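Local coordinates for protein Sodium/sialic acid symporter SiaT (Proteus mirabilis, PDB 5NV9) that uses the inward sodium gradient to import the sialic acid N-acetylneuraminic acid across the bacterial inner membrane, at residues Leu448-Arg451 against Tyr452-Leu456; Ser468-Ile471 against Ala472-Thr476. All coordinates share one frame; numbering follows the deposited sequence.

How the contacts relate
Contact 1 (Leu448-Arg451 against Tyr452-Leu456) closes the periplasmic end of helix 433-452, and contact 2 (Ser468-Ile471 against Ala472-Thr476) lies far along the next helix, 459-475, which leads back into the membrane. Their centres are about 20 Å apart and their nearest atoms about 9 Å, so they do not touch; what joins them is the pairing of the two helices. Ala450 of contact 1 packs on Ile464, whose carbonyl accepts from Ser468 OG of contact 2. Both sit on the same side of the chain's centre, with contact centres about 25 and 28 Å from it, away from the sialic acid pocket and the two sodium sites.

Contact 1: Leu448-Arg451 against Tyr452-Leu456; sequences LAAR and YGSDL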
ATOM      1  N   LEU A 448     -15.946  16.131   0.448  1.00 23.75           N
ATOM      2  CA  LEU A 448     -17.236  15.588   0.930  1.00 25.32           C
ATOM      3  C   LEU A 448     -18.307  15.898  -0.135  1.00 24.28           C
ATOM      4  O   LEU A 448     -19.134  15.036  -0.459  1.00 20.47           O
ATOM      5  CB  LEU A 448     -17.680  16.199   2.273  1.00 26.13           C
ATOM      6  CG  LEU A 448     -16.816  15.956   3.491  1.00 28.66           C
ATOM      7  CD1 LEU A 448     -17.243  16.936   4.590  1.00 29.16           C
ATOM      8  CD2 LEU A 448     -16.917  14.476   3.904  1.00 30.99           C
ATOM      9  N   ALA A 449     -18.299  17.131  -0.667  1.00 26.29           N
ATOM     10  CA  ALA A 449     -19.160  17.463  -1.849  1.00 26.52           C
ATOM     11  C   ALA A 449     -18.996  16.464  -3.021  1.00 27.06           C
ATOM     12  O   ALA A 449     -20.020  15.968  -3.571  1.00 25.02           O
ATOM     13  CB  ALA A 449     -18.888  18.870  -2.332  1.00 27.54           C
ATOM     14  N   ALA A 450     -17.737  16.167  -3.400  1.00 24.95           N
ATOM     15  CA  ALA A 450     -17.425  15.238  -4.530  1.00 24.88           C
ATOM     16  C   ALA A 450     -17.996  13.856  -4.295  1.00 25.21           C
ATOM     17  O   ALA A 450     -18.663  13.299  -5.167  1.00 25.54           O
ATOM     18  CB  ALA A 450     -15.922  15.101  -4.757  1.00 26.11           C
ATOM     19  N   ARG A 451     -17.756  13.348  -3.090  1.00 25.92           N
ATOM     20  CA  ARG A 451     -18.015  11.978  -2.749  1.00 25.20           C
ATOM     21  C   ARG A 451     -19.480  11.767  -2.494  1.00 28.24           C
ATOM     22  O   ARG A 451     -20.021  10.784  -2.983  1.00 24.21           O
ATOM     23  CB  ARG A 451     -17.224  11.558  -1.503  1.00 26.35           C
ATOM     24  CG  ARG A 451     -17.670  10.272  -0.835  1.00 25.83           C
ATOM     25  CD  ARG A 451     -17.358   9.077  -1.722  1.00 28.90           C
ATOM     26  NE  ARG A 451     -17.839   7.898  -1.051  1.00 32.07           N
ATOM     27  CZ  ARG A 451     -19.109   7.515  -1.013  1.00 39.60           C
ATOM     28  NH1 ARG A 451     -20.044   8.186  -1.687  1.00 37.89           N
ATOM     29  NH2 ARG A 451     -19.449   6.436  -0.313  1.00 40.57           N
ATOM     30  N   TYR A 452     -20.120  12.685  -1.747  1.00 28.53           N
ATOM     31  CA  TYR A 452     -21.489  12.484  -1.286  1.00 28.18           C
ATOM     32  C   TYR A 452     -22.549  13.293  -2.046  1.00 29.91           C
ATOM     33  O   TYR A 452     -23.734  12.953  -2.010  1.00 29.10           O
ATOM     34  CB  TYR A 452     -21.591  12.732   0.214  1.00 30.16           C
ATOM     35  CG  TYR A 452     -20.737  11.835   1.049  1.00 30.88           C
ATOM     36  CD1 TYR A 452     -20.944  10.440   1.077  1.00 33.13           C
ATOM     37  CD2 TYR A 452     -19.697  12.351   1.820  1.00 32.36           C
ATOM     38  CE1 TYR A 452     -20.099   9.593   1.823  1.00 31.95           C
ATOM     39  CE2 TYR A 452     -18.877  11.514   2.601  1.00 34.89           C
ATOM     40  CZ  TYR A 452     -19.088  10.133   2.606  1.00 34.96           C
ATOM     41  OH  TYR A 452     -18.259   9.300   3.366  1.00 40.20           O
ATOM     42  N   GLY A 453     -22.152  14.317  -2.788  1.00 30.49           N
ATOM     43  CA  GLY A 453     -23.144  15.126  -3.520  1.00 27.92           C
ATOM     44  C   GLY A 453     -22.879  15.157  -5.013  1.00 28.32           C
ATOM     45  O   GLY A 453     -23.268  16.086  -5.714  1.00 25.26           O
ATOM     46  N   SER A 454     -22.137  14.204  -5.525  1.00 27.25           N
ATOM     47  CA  SER A 454     -21.952  14.185  -6.982  1.00 28.25           C
ATOM     48  C   SER A 454     -21.747  12.767  -7.473  1.00 30.42           C
ATOM     49  O   SER A 454     -21.566  11.831  -6.677  1.00 27.64           O
ATOM     50  CB  SER A 454     -20.762  15.046  -7.397  1.00 27.94           C
ATOM     51  OG  SER A 454     -19.543  14.333  -7.278  1.00 27.34           O
ATOM     52  N   ASP A 455     -21.717  12.644  -8.791  1.00 29.29           N
ATOM     53  CA  ASP A 455     -21.428  11.376  -9.421  1.00 33.66           C
ATOM     54  C   ASP A 455     -20.010  11.278  -9.976  1.00 32.24           C
ATOM     55  O   ASP A 455     -19.710  10.377 -10.769  1.00 30.98           O
ATOM     56  CB  ASP A 455     -22.438  11.152 -10.527  1.00 35.89           C
ATOM     57  CG  ASP A 455     -23.785  10.859  -9.972  1.00 40.83           C
ATOM     58  OD1 ASP A 455     -23.879  10.098  -8.961  1.00 46.45           O
ATOM     59  OD2 ASP A 455     -24.751  11.415 -10.525  1.00 52.03           O
ATOM     60  N   LEU A 456     -19.146  12.183  -9.541  1.00 26.58           N
ATOM     61  CA  LEU A 456     -17.773  12.173  -9.975  1.00 28.48           C
ATOM     62  C   LEU A 456     -17.159  10.812  -9.699  1.00 24.58           C
ATOM     63  O   LEU A 456     -17.385  10.231  -8.664  1.00 22.79           O
ATOM     64  CB  LEU A 456     -16.956  13.206  -9.215  1.00 28.94           C
ATOM     65  CG  LEU A 456     -17.200  14.624  -9.639  1.00 33.50           C
ATOM     66  CD1 LEU A 456     -16.512  15.454  -8.575  1.00 35.99           C
ATOM     67  CD2 LEU A 456     -16.638  14.854 -11.040  1.00 33.36           C
TER
HETATM   68  O   HOH W   1     -18.752  10.592  -6.420  1.00 22.88           O
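Arg451 lays its aliphatic stem over one face of the Tyr452 ring, with CG 3.5 Å from the ring centroid and only 6° off the normal, a CH-pi contact. CG stands anti to the backbone N (chi1 165°), and a bend at chi2 then folds the chain so that the guanidinium also reaches the ring: its CZ is 3.7 Å from Tyr452 CE1, which sits over the centre of the guanidinium face. The two planes are 39° apart, a tilted overlap and not a flat stack. A long arginine suits this place because its methylenes cover the ring centre while the guanidinium folds over the CE1 side. Leu448 comes to the ring edge instead, its CD2 lying in the ring plane 3.8 Å from Tyr452 CE2. Leu410, on helix 405-412, touches both Leu448 and Tyr452.

This is the periplasmic end of transmembrane helix 433-452 of a transporter built on the LeuT fold. The last helical turn is bonded by Tyr452 N to Leu448 O and by Gly453 N to Ala449 O, and at Gly453, a residue with no side chain to crowd the turn, the backbone leaves helical angles. Ser454 takes over where the main-chain pattern stops: its OG donates to Ala450 O at 2.5 Å, in the carbonyl plane and on a lone pair. The same OG accepts from Leu456 N at 3.1 Å, forming an ST turn, so the small hydroxyl ties the helix end to the loop beyond it. A water adds a second link, bridging Ala450 O and Leu456 O. Beside these bonds the Ala450 methyl packs 3.9 Å from Leu456 CD1, and both side chains rest on Ile464 of helix 459-475.

Contact 2: Ser468-Ile471 against Ala472-Thr476; sequences SVVI and AGTIT
Ile471 and Ile475, one helical turn apart, make the apolar part of the contact: Ile471 CG2 meets Ile475 CD1 at 4.1 Å. Ile475 places CG1 between its backbone N and carbonyl carbon (chi1 62°), which brings this branch back over the preceding turn, 3.3 Å from Ile471 O. Both isoleucines lie on the surface and may face lipid, which suits branched hydrocarbon.

The hydrogen bonds are those of the helix, with threonine hydroxyls added. Ala472 N bonds to Ser468 O, and Gly473 N to Val469 O at 2.8 Å, where glycine brings no side chain to crowd that carbonyl; Ile475 N points almost straight at Ile471 O, with an N-H...O angle of 176°. Val470 O is gripped twice by Thr474, by its N at 2.9 Å and its OG1 at 2.6 Å, which arrive from opposite faces of the carbonyl plane. OG1 can reach back because it lies beside the backbone N (chi1 -60°). Thr476 makes the same pair of bonds to Ala472 O with its OG1 turned differently, donating at 2.7 Å from the face opposite its own N. Thr474 thus satisfies its polar group within the helix while leaving a methyl for apolar surroundings.

Against neighbouring helices, Val469 fits on Pro417 and Leu421 and Thr474 on Leu424, all of helix 415-427, and Gly473 O accepts from Ser435 OG of helix 433-452. Hydroxyl bonding to the carbonyl four residues back is a familiar feature of threonines in transmembrane helices, here near the end of helix 459-475 in a LeuT-fold transporter.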
ATOM      1  N   SER A 468      -7.132  21.473  -3.875  1.00 23.54           N
ATOM      2  CA  SER A 468      -7.850  22.408  -3.032  1.00 23.80           C
ATOM      3  C   SER A 468      -6.913  23.015  -1.946  1.00 24.07           C
ATOM      4  O   SER A 468      -6.964  24.208  -1.632  1.00 22.22           O
ATOM      5  CB  SER A 468      -9.015  21.719  -2.311  1.00 22.83           C
ATOM      6  OG  SER A 468     -10.160  21.499  -3.120  1.00 24.92           O
ATOM      7  N   VAL A 469      -6.078  22.170  -1.325  1.00 23.15           N
ATOM      8  CA  VAL A 469      -5.107  22.634  -0.373  1.00 20.46           C
ATOM      9  C   VAL A 469      -4.107  23.578  -1.079  1.00 21.22           C
ATOM     10  O   VAL A 469      -3.807  24.688  -0.575  1.00 22.55           O
ATOM     11  CB  VAL A 469      -4.392  21.446   0.367  1.00 22.32           C
ATOM     12  CG1 VAL A 469      -3.353  21.984   1.326  1.00 24.31           C
ATOM     13  CG2 VAL A 469      -5.378  20.642   1.196  1.00 23.43           C
ATOM     14  N   VAL A 470      -3.598  23.159  -2.236  1.00 20.38           N
ATOM     15  CA  VAL A 470      -2.599  23.930  -2.964  1.00 20.25           C
ATOM     16  C   VAL A 470      -3.161  25.304  -3.343  1.00 22.33           C
ATOM     17  O   VAL A 470      -2.538  26.359  -3.087  1.00 19.42           O
ATOM     18  CB  VAL A 470      -2.032  23.177  -4.184  1.00 22.58           C
ATOM     19  CG1 VAL A 470      -1.144  24.074  -5.056  1.00 26.30           C
ATOM     20  CG2 VAL A 470      -1.183  21.992  -3.757  1.00 22.31           C
ATOM     21  N   ILE A 471      -4.327  25.317  -3.953  1.00 22.66           N
ATOM     22  CA  ILE A 471      -4.897  26.561  -4.417  1.00 24.65           C
ATOM     23  C   ILE A 471      -5.329  27.472  -3.239  1.00 25.99           C
ATOM     24  O   ILE A 471      -4.899  28.615  -3.161  1.00 27.32           O
ATOM     25  CB  ILE A 471      -6.023  26.301  -5.448  1.00 26.62           C
ATOM     26  CG1 ILE A 471      -5.453  25.621  -6.701  1.00 27.74           C
ATOM     27  CG2 ILE A 471      -6.705  27.588  -5.832  1.00 25.65           C
ATOM     28  CD1 ILE A 471      -6.550  24.954  -7.526  1.00 29.27           C
ATOM     29  N   ALA A 472      -6.129  26.977  -2.292  1.00 22.74           N
ATOM     30  CA  ALA A 472      -6.559  27.826  -1.219  1.00 20.50           C
ATOM     31  C   ALA A 472      -5.347  28.243  -0.408  1.00 21.64           C
ATOM     32  O   ALA A 472      -5.264  29.387   0.050  1.00 23.00           O
ATOM     33  CB  ALA A 472      -7.608  27.134  -0.346  1.00 20.04           C
ATOM     34  N   GLY A 473      -4.357  27.375  -0.256  1.00 19.81           N
ATOM     35  CA  GLY A 473      -3.215  27.738   0.606  1.00 20.30           C
ATOM     36  C   GLY A 473      -2.240  28.670  -0.085  1.00 19.11           C
ATOM     37  O   GLY A 473      -1.416  29.299   0.552  1.00 23.14           O
ATOM     38  N   THR A 474      -2.321  28.727  -1.395  1.00 18.04           N
ATOM     39  CA  THR A 474      -1.552  29.707  -2.143  1.00 20.24           C
ATOM     40  C   THR A 474      -2.232  31.121  -2.160  1.00 21.58           C
ATOM     41  O   THR A 474      -1.661  32.164  -1.753  1.00 19.33           O
ATOM     42  CB  THR A 474      -1.295  29.152  -3.545  1.00 20.26           C
ATOM     43  OG1 THR A 474      -0.548  27.919  -3.424  1.00 22.38           O
ATOM     44  CG2 THR A 474      -0.482  30.153  -4.338  1.00 22.39           C
ATOM     45  N   ILE A 475      -3.475  31.168  -2.572  1.00 22.76           N
ATOM     46  CA  ILE A 475      -4.124  32.466  -2.677  1.00 26.07           C
ATOM     47  C   ILE A 475      -4.362  33.185  -1.342  1.00 22.37           C
ATOM     48  O   ILE A 475      -4.366  34.396  -1.331  1.00 25.39           O
ATOM     49  CB  ILE A 475      -5.428  32.414  -3.556  1.00 30.76           C
ATOM     50  CG1 ILE A 475      -6.471  31.499  -2.962  1.00 37.52           C
ATOM     51  CG2 ILE A 475      -5.109  31.992  -4.973  1.00 33.35           C
ATOM     52  CD1 ILE A 475      -7.576  31.089  -3.942  1.00 43.43           C
ATOM     53  N   THR A 476      -4.588  32.480  -0.236  1.00 22.27           N
ATOM     54  CA  THR A 476      -4.741  33.090   1.095  1.00 21.81           C
ATOM     55  C   THR A 476      -3.499  33.349   1.931  1.00 23.65           C
ATOM     56  O   THR A 476      -3.625  33.955   2.998  1.00 23.07           O
ATOM     57  CB  THR A 476      -5.683  32.266   1.989  1.00 22.36           C
ATOM     58  OG1 THR A 476      -5.127  30.984   2.272  1.00 21.88           O
ATOM     59  CG2 THR A 476      -7.008  32.093   1.298  1.00 23.98           C
TER